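Local structure of polysaccharide biosynthesis protein CapD (Bacillus thuringiensis HD-771, 6BWC) at residues V35-S39 with R71-E77; G64-N68 with E100-T104; N130-S134 with E273-T277; I133-N137 with P267-M271. The protein is an NADP-binding member of the short-chain dehydrogenase family that probably acts on UDP-N-acetylglucosamine in the pathway to CMP-pseudaminic acid, a sugar donor linked to flagellin glycosylation. The protein carries 2 engineered substitutions. One frame throughout, in Å; residues are numbered along the deposited sequence.

Contact 1: residues V35-S39 with R71-E77. With NAP (NADP nicotinamide-adenine-dinucleotide phosphate), chain N.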
# COMPACT_ATOMS: atom_id res chain seq x y z
N VAL C 35 18.83 -18.40 18.19
CA VAL C 35 19.05 -16.97 17.94
C VAL C 35 18.81 -16.78 16.46
O VAL C 35 19.32 -17.55 15.67
CB VAL C 35 20.51 -16.53 18.22
CG1 VAL C 35 20.67 -15.02 18.03
CG2 VAL C 35 20.95 -16.94 19.63
N ARG C 36 18.04 -15.77 16.09
CA ARG C 36 17.82 -15.46 14.69
C ARG C 36 18.61 -14.22 14.29
O ARG C 36 18.75 -13.29 15.08
CB ARG C 36 16.33 -15.26 14.46
CG ARG C 36 15.51 -16.51 14.79
CD ARG C 36 14.06 -16.44 14.30
NE ARG C 36 13.22 -17.51 14.86
CZ ARG C 36 11.89 -17.48 14.95
NH1 ARG C 36 11.19 -16.43 14.53
NH2 ARG C 36 11.22 -18.49 15.48
N VAL C 37 19.18 -14.25 13.08
CA VAL C 37 19.87 -13.09 12.47
C VAL C 37 18.99 -12.56 11.31
O VAL C 37 18.65 -13.32 10.40
CB VAL C 37 21.27 -13.48 11.94
CG1 VAL C 37 21.89 -12.37 11.12
CG2 VAL C 37 22.21 -13.78 13.09
N PHE C 38 18.66 -11.26 11.37
CA PHE C 38 17.78 -10.58 10.41
C PHE C 38 18.51 -9.40 9.74
O PHE C 38 18.73 -8.37 10.37
CB PHE C 38 16.53 -10.10 11.12
CG PHE C 38 15.43 -9.61 10.21
CD1 PHE C 38 14.31 -10.39 9.98
CD2 PHE C 38 15.49 -8.36 9.60
CE1 PHE C 38 13.28 -9.92 9.17
CE2 PHE C 38 14.47 -7.90 8.78
CZ PHE C 38 13.36 -8.67 8.57
N SER C 39 18.84 -9.55 8.47
CA SER C 39 19.68 -8.64 7.72
C SER C 39 19.14 -8.69 6.30
O SER C 39 18.57 -9.71 5.90
CB SER C 39 21.13 -9.15 7.81
OG SER C 39 21.95 -8.85 6.68
N ARG C 71 7.31 -9.22 7.12
CA ARG C 71 8.51 -10.04 7.29
C ARG C 71 9.16 -9.86 8.67
O ARG C 71 9.74 -10.79 9.23
CB ARG C 71 9.51 -9.69 6.21
CG ARG C 71 10.82 -10.45 6.30
CD ARG C 71 10.63 -11.96 6.41
NE ARG C 71 11.76 -12.67 5.82
CZ ARG C 71 12.05 -13.95 6.01
NH1 ARG C 71 11.32 -14.72 6.82
NH2 ARG C 71 13.10 -14.47 5.38
N VAL C 72 9.08 -8.65 9.19
CA VAL C 72 9.43 -8.39 10.59
C VAL C 72 8.52 -9.23 11.49
O VAL C 72 8.97 -9.79 12.48
CB VAL C 72 9.34 -6.87 10.88
CG1 VAL C 72 9.43 -6.57 12.36
CG2 VAL C 72 10.50 -6.19 10.18
N PHE C 73 7.25 -9.31 11.11
CA PHE C 73 6.26 -10.10 11.81
C PHE C 73 6.66 -11.56 11.99
O PHE C 73 6.71 -12.05 13.13
CB PHE C 73 4.92 -10.05 11.06
CG PHE C 73 3.82 -10.71 11.79
CD1 PHE C 73 3.27 -10.09 12.91
CD2 PHE C 73 3.35 -11.97 11.38
CE1 PHE C 73 2.25 -10.71 13.62
CE2 PHE C 73 2.33 -12.59 12.08
CZ PHE C 73 1.78 -11.96 13.20
N SER C 74 6.95 -12.24 10.87
CA SER C 74 7.22 -13.68 10.89
C SER C 74 8.57 -14.04 11.44
O SER C 74 8.75 -15.17 11.87
CB SER C 74 7.10 -14.28 9.49
OG SER C 74 7.88 -13.54 8.55
N ALA C 75 9.53 -13.12 11.39
CA ALA C 75 10.80 -13.29 12.08
C ALA C 75 10.62 -13.27 13.56
O ALA C 75 11.36 -13.93 14.25
CB ALA C 75 11.76 -12.19 11.69
N MET C 76 9.67 -12.48 14.06
CA MET C 76 9.35 -12.43 15.51
C MET C 76 8.49 -13.57 16.09
O MET C 76 8.24 -13.62 17.30
CB MET C 76 8.69 -11.09 15.87
CG MET C 76 9.64 -9.92 15.86
SD MET C 76 8.86 -8.47 16.57
CE MET C 76 9.98 -7.24 15.91
N GLU C 77 8.01 -14.47 15.24
CA GLU C 77 7.09 -15.50 15.68
C GLU C 77 7.65 -16.27 16.88
O GLU C 77 8.79 -16.76 16.85
CB GLU C 77 6.72 -16.42 14.52
CG GLU C 77 6.12 -17.77 14.90
CD GLU C 77 7.16 -18.87 15.09
OE1 GLU C 77 6.92 -19.75 15.94
OE2 GLU C 77 8.20 -18.91 14.38
PA NAP N . 26.27 -1.72 11.05
O1A NAP N . 27.57 -2.46 11.15
O2A NAP N . 26.05 -0.92 9.80
O5B NAP N . 25.05 -2.71 11.26
C5B NAP N . 23.80 -2.45 10.62
C4B NAP N . 22.97 -3.73 10.59
O4B NAP N . 21.63 -3.52 10.13
C3B NAP N . 23.56 -4.71 9.60
O3B NAP N . 23.27 -5.99 10.14
C2B NAP N . 22.80 -4.41 8.33
O2B NAP N . 22.94 -5.52 7.46
C1B NAP N . 21.39 -4.17 8.88
N9A NAP N . 20.41 -3.32 8.11
C8A NAP N . 20.56 -2.10 7.53
N7A NAP N . 19.40 -1.65 6.95
C5A NAP N . 18.47 -2.60 7.17
C6A NAP N . 17.04 -2.83 6.86
N6A NAP N . 16.32 -1.93 6.17
N1A NAP N . 16.46 -3.96 7.28
C2A NAP N . 17.13 -4.90 7.97
N3A NAP N . 18.43 -4.78 8.29
C4A NAP N . 19.14 -3.68 7.93
O3 NAP N . 26.02 -0.75 12.31
PN NAP N . 26.57 -0.92 13.83
O1N NAP N . 26.56 -2.37 14.28
O2N NAP N . 27.81 -0.08 13.97
O5D NAP N . 25.49 -0.09 14.64
C5D NAP N . 24.32 -0.74 15.08
C4D NAP N . 23.37 0.26 15.72
O4D NAP N . 24.13 1.05 16.65
C3D NAP N . 22.63 1.25 14.80
O3D NAP N . 21.25 1.27 15.17
C2D NAP N . 23.27 2.60 15.06
O2D NAP N . 22.33 3.68 14.96
C1D NAP N . 23.78 2.43 16.50
N1N NAP N . 24.93 3.28 16.84
C2N NAP N . 26.13 2.95 16.34
C3N NAP N . 27.28 3.67 16.60
C7N NAP N . 28.61 3.32 16.01
O7N NAP N . 29.53 4.12 16.16
N7N NAP N . 28.79 2.19 15.32
C4N NAP N . 27.21 4.83 17.52
C5N NAP N . 25.85 5.10 18.00
C6N NAP N . 24.77 4.31 17.67
P2B NAP N . 22.61 -5.40 5.89
O1X NAP N . 23.21 -6.71 5.41
O2X NAP N . 21.10 -5.42 5.77
O3X NAP N . 23.27 -4.10 5.38

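Contact 2: residues G64-N68 with E100-T104. With NAP (NADP nicotinamide-adenine-dinucleotide phosphate), chain N.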
# COMPACT_ATOMS: atom_id res chain seq x y z
N GLY C 64 15.75 -10.35 5.09
CA GLY C 64 14.58 -9.51 5.37
C GLY C 64 14.90 -8.03 5.48
O GLY C 64 16.09 -7.65 5.60
N ASP C 65 13.85 -7.20 5.43
CA ASP C 65 14.00 -5.77 5.59
C ASP C 65 12.99 -5.21 6.57
O ASP C 65 11.81 -5.41 6.39
CB ASP C 65 13.84 -5.12 4.24
CG ASP C 65 14.23 -3.66 4.23
OD1 ASP C 65 13.75 -2.89 5.10
OD2 ASP C 65 15.00 -3.27 3.34
N ILE C 66 13.46 -4.46 7.58
CA ILE C 66 12.59 -3.80 8.60
C ILE C 66 11.58 -2.76 8.06
O ILE C 66 10.68 -2.34 8.80
CB ILE C 66 13.33 -3.26 9.89
CG1 ILE C 66 14.65 -2.52 9.67
CG2 ILE C 66 13.74 -4.40 10.80
CD1 ILE C 66 14.49 -1.10 9.28
N ARG C 67 11.72 -2.35 6.79
CA ARG C 67 10.71 -1.56 6.09
C ARG C 67 9.46 -2.44 5.76
O ARG C 67 8.35 -1.93 5.60
CB ARG C 67 11.30 -0.94 4.81
CG ARG C 67 12.50 0.00 5.04
CD ARG C 67 13.22 0.41 3.73
NE ARG C 67 14.35 1.34 3.92
CZ ARG C 67 14.98 2.00 2.93
NH1 ARG C 67 14.61 1.84 1.66
NH2 ARG C 67 15.99 2.83 3.20
N ASN C 68 9.67 -3.76 5.69
CA ASN C 68 8.62 -4.76 5.47
C ASN C 68 7.99 -5.24 6.79
O ASN C 68 8.60 -6.05 7.47
CB ASN C 68 9.25 -5.96 4.72
CG ASN C 68 8.25 -6.74 3.90
OD1 ASN C 68 7.04 -6.72 4.15
ND2 ASN C 68 8.75 -7.43 2.90
N GLU C 100 15.29 7.82 2.79
CA GLU C 100 15.75 6.47 3.07
C GLU C 100 16.02 6.31 4.54
O GLU C 100 15.62 5.32 5.15
CB GLU C 100 17.02 6.15 2.30
CG GLU C 100 16.84 6.11 0.79
CD GLU C 100 16.11 4.86 0.35
OE1 GLU C 100 16.58 3.74 0.69
OE2 GLU C 100 15.04 4.99 -0.30
N ALA C 101 16.68 7.29 5.12
CA ALA C 101 16.85 7.31 6.57
C ALA C 101 15.51 7.27 7.35
O ALA C 101 15.42 6.64 8.41
CB ALA C 101 17.67 8.52 6.98
N VAL C 102 14.48 7.94 6.82
CA VAL C 102 13.13 7.90 7.43
C VAL C 102 12.58 6.49 7.41
O VAL C 102 12.08 6.02 8.42
CB VAL C 102 12.08 8.83 6.75
CG1 VAL C 102 10.71 8.69 7.40
CG2 VAL C 102 12.50 10.28 6.81
N LEU C 103 12.65 5.82 6.26
CA LEU C 103 12.09 4.48 6.14
C LEU C 103 12.81 3.49 7.09
O LEU C 103 12.18 2.78 7.87
CB LEU C 103 12.12 3.99 4.68
CG LEU C 103 11.27 4.76 3.63
CD1 LEU C 103 11.38 4.19 2.23
CD2 LEU C 103 9.81 4.83 4.03
N THR C 104 14.13 3.49 7.08
CA THR C 104 14.88 2.55 7.88
C THR C 104 14.86 2.92 9.38
O THR C 104 14.55 2.06 10.22
CB THR C 104 16.30 2.40 7.29
OG1 THR C 104 16.22 1.92 5.93
CG2 THR C 104 17.15 1.42 8.09
PA NAP N . 26.27 -1.72 11.05
O1A NAP N . 27.57 -2.46 11.15
O2A NAP N . 26.05 -0.92 9.80
O5B NAP N . 25.05 -2.71 11.26
C5B NAP N . 23.80 -2.45 10.62
C4B NAP N . 22.97 -3.73 10.59
O4B NAP N . 21.63 -3.52 10.13
C3B NAP N . 23.56 -4.71 9.60
O3B NAP N . 23.27 -5.99 10.14
C2B NAP N . 22.80 -4.41 8.33
O2B NAP N . 22.94 -5.52 7.46
C1B NAP N . 21.39 -4.17 8.88
N9A NAP N . 20.41 -3.32 8.11
C8A NAP N . 20.56 -2.10 7.53
N7A NAP N . 19.40 -1.65 6.95
C5A NAP N . 18.47 -2.60 7.17
C6A NAP N . 17.04 -2.83 6.86
N6A NAP N . 16.32 -1.93 6.17
N1A NAP N . 16.46 -3.96 7.28
C2A NAP N . 17.13 -4.90 7.97
N3A NAP N . 18.43 -4.78 8.29
C4A NAP N . 19.14 -3.68 7.93
O3 NAP N . 26.02 -0.75 12.31
PN NAP N . 26.57 -0.92 13.83
O1N NAP N . 26.56 -2.37 14.28
O2N NAP N . 27.81 -0.08 13.97
O5D NAP N . 25.49 -0.09 14.64
C5D NAP N . 24.32 -0.74 15.08
C4D NAP N . 23.37 0.26 15.72
O4D NAP N . 24.13 1.05 16.65
C3D NAP N . 22.63 1.25 14.80
O3D NAP N . 21.25 1.27 15.17
C2D NAP N . 23.27 2.60 15.06
O2D NAP N . 22.33 3.68 14.96
C1D NAP N . 23.78 2.43 16.50
N1N NAP N . 24.93 3.28 16.84
C2N NAP N . 26.13 2.95 16.34
C3N NAP N . 27.28 3.67 16.60
C7N NAP N . 28.61 3.32 16.01
O7N NAP N . 29.53 4.12 16.16
N7N NAP N . 28.79 2.19 15.32
C4N NAP N . 27.21 4.83 17.52
C5N NAP N . 25.85 5.10 18.00
C6N NAP N . 24.77 4.31 17.67
P2B NAP N . 22.61 -5.40 5.89
O1X NAP N . 23.21 -6.71 5.41
O2X NAP N . 21.10 -5.42 5.77
O3X NAP N . 23.27 -4.10 5.38

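Contact 3: residues N130-S134 with E273-T277. Engineered in segment 130-134: N130 (natural residue Asp), A131 (natural residue Lys). With UD1 (uridine-diphosphate-N-acetylglucosamine), chain O.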
# COMPACT_ATOMS: atom_id res chain seq x y z
N ASN C 130 23.94 8.88 20.79
CA ASN C 130 23.98 10.14 21.51
C ASN C 130 23.81 11.33 20.53
O ASN C 130 23.74 12.50 20.94
CB ASN C 130 25.17 10.21 22.53
CG ASN C 130 26.60 10.22 21.91
OD1 ASN C 130 27.54 9.73 22.54
ND2 ASN C 130 26.78 10.79 20.73
N ALA C 131 23.73 11.04 19.24
CA ALA C 131 23.32 12.02 18.21
C ALA C 131 21.89 12.54 18.35
O ALA C 131 21.57 13.60 17.83
CB ALA C 131 23.51 11.42 16.82
N ALA C 132 21.03 11.80 19.03
CA ALA C 132 19.65 12.20 19.24
C ALA C 132 19.49 13.41 20.14
O ALA C 132 18.37 13.89 20.29
CB ALA C 132 18.87 11.03 19.84
N ILE C 133 20.57 13.89 20.76
CA ILE C 133 20.49 14.97 21.72
C ILE C 133 20.77 16.27 21.00
O ILE C 133 21.88 16.48 20.54
CB ILE C 133 21.47 14.78 22.88
CG1 ILE C 133 20.99 13.65 23.79
CG2 ILE C 133 21.54 16.04 23.73
CD1 ILE C 133 21.00 12.29 23.16
N SER C 134 19.77 17.15 20.93
CA SER C 134 19.93 18.44 20.31
C SER C 134 20.69 18.27 18.98
O SER C 134 21.78 18.80 18.81
CB SER C 134 20.68 19.37 21.29
OG SER C 134 20.08 19.34 22.58
N GLU C 273 29.55 15.80 21.03
CA GLU C 273 28.30 15.05 21.18
C GLU C 273 27.84 15.23 22.61
O GLU C 273 28.49 15.94 23.37
CB GLU C 273 28.49 13.58 20.80
CG GLU C 273 28.75 13.33 19.31
CD GLU C 273 27.54 13.53 18.39
OE1 GLU C 273 26.44 13.93 18.87
OE2 GLU C 273 27.70 13.28 17.16
N GLU C 274 26.70 14.66 22.96
CA GLU C 274 26.10 14.81 24.29
C GLU C 274 25.40 13.51 24.71
O GLU C 274 24.78 12.84 23.88
CB GLU C 274 25.10 16.00 24.31
CG GLU C 274 25.63 17.33 23.75
CD GLU C 274 24.60 18.46 23.79
OE1 GLU C 274 23.90 18.70 22.78
OE2 GLU C 274 24.48 19.12 24.84
N LEU C 275 25.49 13.16 25.99
CA LEU C 275 24.90 11.93 26.53
C LEU C 275 23.42 12.11 26.86
O LEU C 275 22.68 11.12 26.92
CB LEU C 275 25.63 11.49 27.81
CG LEU C 275 27.16 11.39 27.81
CD1 LEU C 275 27.65 11.19 29.24
CD2 LEU C 275 27.64 10.27 26.88
N MET C 276 23.04 13.37 27.15
CA MET C 276 21.66 13.78 27.48
C MET C 276 21.50 15.30 27.45
O MET C 276 22.44 16.05 27.69
CB MET C 276 21.21 13.24 28.84
CG MET C 276 22.12 13.55 30.02
SD MET C 276 21.67 12.55 31.45
CE MET C 276 23.26 12.26 32.17
N THR C 277 20.29 15.76 27.17
CA THR C 277 19.96 17.16 27.34
C THR C 277 20.13 17.54 28.81
O THR C 277 20.14 16.69 29.71
CB THR C 277 18.52 17.45 26.91
OG1 THR C 277 17.63 16.52 27.54
CG2 THR C 277 18.38 17.33 25.39
C1' UD1 O . 29.37 7.54 14.69
C2' UD1 O . 28.18 6.74 14.20
C3' UD1 O . 26.86 7.46 14.48
C4' UD1 O . 26.77 7.95 15.93
C5' UD1 O . 28.10 8.54 16.45
C6' UD1 O . 28.05 8.67 17.98
C7' UD1 O . 29.01 5.47 12.26
C8' UD1 O . 29.22 5.51 10.76
N2' UD1 O . 28.29 6.47 12.78
O1' UD1 O . 29.38 8.82 14.08
O3' UD1 O . 25.77 6.58 14.17
O4' UD1 O . 25.75 8.92 16.07
O5' UD1 O . 29.24 7.75 16.07
O6' UD1 O . 28.70 9.86 18.43
O7' UD1 O . 29.53 4.59 12.94
N1 UD1 O . 36.23 12.08 10.20
C2 UD1 O . 37.39 12.51 9.49
N3 UD1 O . 37.59 12.09 8.23
C4 UD1 O . 36.72 11.26 7.61
C5 UD1 O . 35.61 10.81 8.26
C6 UD1 O . 35.38 11.22 9.57
O2 UD1 O . 38.22 13.29 10.00
O4 UD1 O . 36.92 10.87 6.45
C1B UD1 O . 35.96 12.53 11.58
C2B UD1 O . 34.53 13.02 11.84
O2' UD1 O . 34.36 14.40 11.54
C3B UD1 O . 34.29 12.68 13.30
C4B UD1 O . 35.16 11.46 13.49
O4B UD1 O . 36.12 11.44 12.44
O3B UD1 O . 34.72 13.68 14.23
C5B UD1 O . 34.38 10.15 13.48
O5B UD1 O . 33.71 9.88 12.24
PA UD1 O . 32.96 8.46 12.17
O1A UD1 O . 32.55 8.08 10.77
O2A UD1 O . 33.72 7.40 12.98
O3A UD1 O . 31.70 8.57 13.17
PB UD1 O . 30.67 9.73 13.63
O1B UD1 O . 30.18 10.49 12.41
O2B UD1 O . 31.12 10.56 14.82

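Contact 4: residues I133-N137 with P267-M271. With UD1 (uridine-diphosphate-N-acetylglucosamine), chain O.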
# COMPACT_ATOMS: atom_id res chain seq x y z
N ILE C 133 20.57 13.89 20.76
CA ILE C 133 20.49 14.97 21.72
C ILE C 133 20.77 16.27 21.00
O ILE C 133 21.88 16.48 20.54
CB ILE C 133 21.47 14.78 22.88
CG1 ILE C 133 20.99 13.65 23.79
CG2 ILE C 133 21.54 16.04 23.73
CD1 ILE C 133 21.00 12.29 23.16
N SER C 134 19.77 17.15 20.93
CA SER C 134 19.93 18.44 20.31
C SER C 134 20.69 18.27 18.98
O SER C 134 21.78 18.80 18.81
CB SER C 134 20.68 19.37 21.29
OG SER C 134 20.08 19.34 22.58
N PRO C 135 20.11 17.47 18.04
CA PRO C 135 20.79 17.11 16.80
C PRO C 135 20.87 18.21 15.75
O PRO C 135 20.01 19.08 15.67
CB PRO C 135 19.93 15.96 16.27
CG PRO C 135 18.56 16.25 16.79
CD PRO C 135 18.80 16.78 18.15
N THR C 136 21.93 18.11 14.94
CA THR C 136 22.26 19.00 13.83
C THR C 136 22.20 18.25 12.48
O THR C 136 22.65 18.77 11.44
CB THR C 136 23.68 19.54 14.03
OG1 THR C 136 23.96 19.63 15.42
CG2 THR C 136 23.85 20.92 13.45
N ASN C 137 21.66 17.03 12.51
CA ASN C 137 21.49 16.25 11.29
C ASN C 137 20.23 15.39 11.30
O ASN C 137 19.59 15.15 12.37
CB ASN C 137 22.72 15.38 11.00
CG ASN C 137 23.15 14.56 12.20
OD1 ASN C 137 22.41 13.71 12.70
ND2 ASN C 137 24.38 14.78 12.67
N PRO C 267 28.18 17.64 5.70
CA PRO C 267 26.91 18.31 6.09
C PRO C 267 26.25 17.72 7.32
O PRO C 267 26.25 16.51 7.47
CB PRO C 267 26.02 18.12 4.87
CG PRO C 267 26.99 18.03 3.74
CD PRO C 267 28.17 17.27 4.28
N GLY C 268 25.76 18.57 8.22
CA GLY C 268 25.05 18.13 9.42
C GLY C 268 25.92 17.70 10.60
O GLY C 268 25.40 17.60 11.71
N GLU C 269 27.22 17.46 10.38
CA GLU C 269 28.14 17.03 11.45
C GLU C 269 28.12 18.00 12.64
O GLU C 269 28.11 19.21 12.45
CB GLU C 269 29.59 16.89 10.95
CG GLU C 269 29.90 15.61 10.19
CD GLU C 269 31.39 15.39 9.92
OE1 GLU C 269 31.97 16.18 9.14
OE2 GLU C 269 31.99 14.43 10.47
N LYS C 270 28.12 17.44 13.84
CA LYS C 270 28.21 18.16 15.12
C LYS C 270 29.68 18.19 15.59
O LYS C 270 30.46 17.29 15.27
CB LYS C 270 27.36 17.44 16.17
CG LYS C 270 26.72 18.29 17.25
CD LYS C 270 25.80 17.42 18.08
CE LYS C 270 25.28 18.16 19.27
NZ LYS C 270 24.36 17.29 20.02
N MET C 271 30.01 19.20 16.39
CA MET C 271 31.40 19.44 16.82
C MET C 271 31.82 18.55 17.98
O MET C 271 32.96 18.09 18.04
CB MET C 271 31.62 20.91 17.22
CG MET C 271 31.85 21.84 16.03
SD MET C 271 33.23 21.26 15.02
CE MET C 271 32.81 22.12 13.52
C1' UD1 O . 29.37 7.54 14.69
C2' UD1 O . 28.18 6.74 14.20
C3' UD1 O . 26.86 7.46 14.48
C4' UD1 O . 26.77 7.95 15.93
C5' UD1 O . 28.10 8.54 16.45
C6' UD1 O . 28.05 8.67 17.98
C7' UD1 O . 29.01 5.47 12.26
C8' UD1 O . 29.22 5.51 10.76
N2' UD1 O . 28.29 6.47 12.78
O1' UD1 O . 29.38 8.82 14.08
O3' UD1 O . 25.77 6.58 14.17
O4' UD1 O . 25.75 8.92 16.07
O5' UD1 O . 29.24 7.75 16.07
O6' UD1 O . 28.70 9.86 18.43
O7' UD1 O . 29.53 4.59 12.94
N1 UD1 O . 36.23 12.08 10.20
C2 UD1 O . 37.39 12.51 9.49
N3 UD1 O . 37.59 12.09 8.23
C4 UD1 O . 36.72 11.26 7.61
C5 UD1 O . 35.61 10.81 8.26
C6 UD1 O . 35.38 11.22 9.57
O2 UD1 O . 38.22 13.29 10.00
O4 UD1 O . 36.92 10.87 6.45
C1B UD1 O . 35.96 12.53 11.58
C2B UD1 O . 34.53 13.02 11.84
O2' UD1 O . 34.36 14.40 11.54
C3B UD1 O . 34.29 12.68 13.30
C4B UD1 O . 35.16 11.46 13.49
O4B UD1 O . 36.12 11.44 12.44
O3B UD1 O . 34.72 13.68 14.23
C5B UD1 O . 34.38 10.15 13.48
O5B UD1 O . 33.71 9.88 12.24
PA UD1 O . 32.96 8.46 12.17
O1A UD1 O . 32.55 8.08 10.77
O2A UD1 O . 33.72 7.40 12.98
O3A UD1 O . 31.70 8.57 13.17
PB UD1 O . 30.67 9.73 13.63
O1B UD1 O . 30.18 10.49 12.41
O2B UD1 O . 31.12 10.56 14.82

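Contact 1: residues V35-S39 with R71-E77
R36 meets the end of helix 69-75 with the tip of its side chain. Its chain runs extended from CG to NE and brings the guanidinium to the carbonyl of A75, the last helix residue, and to the turn that follows. NH1 donates to A75 O at 2.5 Å, approaching from 53° above that carbonyl plane. NH2 forms a salt bridge with E77, where OE2 lies 3.2 Å from R36 NH2 and is met from above its carboxylate plane. Both nitrogens also make weak bonds to E77 O. The other carboxylate oxygen, E77 OE1, bonds S159 OG of the second subunit.

Two residues on, F38 supplies the apolar part. With CG anti to the backbone N (chi1 -169°), its ring lies between the helix and the cofactor. F38 CD1 is 3.6 Å from A75 CB, F38 CZ is 4.1 Å from V72 CG2, and R71 CG lies 3.8 Å from F38 CZ. R71 O sits at the ring edge, as does C2A of the NADP adenine, 4.1 Å from F38 CE2.

S39 ends the strand: its OG donates to O1X of NADP at 2.8 Å, an oxygen of the phosphate on the adenosine ribose. The chemistry thus changes along one Rossmann strand, from a charged grip on a helix end, through aromatic packing, to recognition of the phosphate that distinguishes NADP from NAD.

Contact 2: residues G64-N68 with E100-T104
R67 has CG anti to its carbonyl carbon (chi1 -60°) and a chain extended to NE, which carries the guanidinium along helix 98-118; E100 folds back at chi2 (-74°) to meet it. R67 takes T104 OG1 side-on with two nitrogens: R67 NE to T104 OG1 is 2.8 Å and R67 NH2 to the same oxygen 2.9 Å. The far end of the guanidinium holds E100 OE1 in a salt bridge, R67 NH1 at 2.9 Å and R67 NH2 at 2.7 Å.

Both acceptors lie in the guanidinium plane, but the carboxylate is turned 64° from that plane, and its oxygen is met by both nitrogens from one face. L103 CB packs 3.5 Å above the guanidinium plane, offset toward the rim. Four bonds and this packing fix the rotation of the group.

At the backbone of R67, D65 OD1 accepts from R67 N at 2.7 Å, forming an Asx turn, and also from N6A of the NADP adenine, 2.9 Å from D65 OD1. I66 N donates to N1A of that adenine.

In the Rossmann fold, this loop leaves strand 59-63 for helix 69-75 and is tied to helix 98-118 beside the adenine, while L103 and N68 pack on N68 and L103 of the third subunit.

Contact 3: residues N130-S134 with E273-T277
In the UDP-N-acetylglucosamine pocket of this Rossmann-fold enzyme, the loop after strand 123-129 packs through N130 and I133 on residues 273-277. N130 and A131 are engineered, replacing a natural Asp and Lys, and both touch the ligand. N130 holds CG between its backbone N and carbonyl carbon (chi1 67°), a rotamer that sets ND2 between E273 and the sugar. N130 ND2 lies 3.3 Å from E273 CB. A weak hydrogen bond of 3.1 Å joins N130 ND2 to O6' of the hexose. The N130 and E273 side chains cross at about a right angle, amide and carboxylate planes 36° apart. A131 CB approaches the hexose O4' at 3.4 Å.

No hydrogen bond joins the two segments. N130 CB rests against E274 O, and much of the remaining packing centres on I133. Its CG2 branch, anti to the backbone N, meets E274 CB at 3.6 Å and also touches T277 CG2, while the other branch places I133 CG1 3.8 Å from M276 CA. The acid group of E274 passes on toward K270, which binds its OE1 in a salt bridge.

The 130-134 loop leads into helix 138-156, whose Y139 contacts A131 and hydrogen-bonds NADP. S134 and T277 also pack against the fourth subunit. At that end of the contact, S134 CB lies 3.6 Å from E274 OE1 and S134 OG 3.9 Å from T277 CG2.

Contact 4: residues I133-N137 with P267-M271
K270 NZ is gripped by three acceptors, two of them backbone carbonyls of the 133-137 loop. It donates to I133 O at 2.7 Å, almost in line with the C=O bond (167° at the oxygen), and to S134 O at 3.2 Å, where the nitrogen stands above the carbonyl plane. The third is E274 OE1, in a salt bridge. The lysine chain is extended beyond CG, and T136 lies across its middle at about a right angle, with T136 OG1 3.6 Å from K270 CG.

N137, at the far end of the 133-137 loop, binds G268. Its CG lies between backbone N and carbonyl carbon (chi1 50°), bringing ND2 over G268: N137 ND2 donates to G268 O at 3.1 Å with an N-H...O angle of 152°, from above the carbonyl plane. N137 OD1 caps G140 N at the start of helix 138-156, so one amide serves both the helix and the loop. G268 CA also makes a CA-H...O contact of 3.2 Å with T136 O.

The next residue, E269, points away and takes the ribose hydroxyl of UDP-N-acetylglucosamine, O2' lying 2.6 Å from E269 OE2. Chemically, K270 joins the 133-137 loop to E274: its charge is probably balanced by that carboxylate, and the two loop carbonyls accept hydrogen bonds from it, while the neighbouring E269 bonds the ribose.

How the contacts relate
Contacts 1 and 2 form one neighbourhood at the adenosine end of NADP and contacts 3 and 4 another at UDP-N-acetylglucosamine. The first two, centres 14 Å apart, touch through F38 and G64, and their segments alternate along the chain. Residues 64-68 follow strand 59-63, the neighbour of strand 34-39 in the large sheet. Contacts 3 and 4 come later, centres 9 Å apart; both start from the loop between strand 123-129 and helix 138-156 and share I133 and S134. Contacts 1 and 3 lie about 30 Å apart between centres, on opposite sides of the chain's centre. NADP reaches from the first region to near the second, about 6 Å from the N130 side chain.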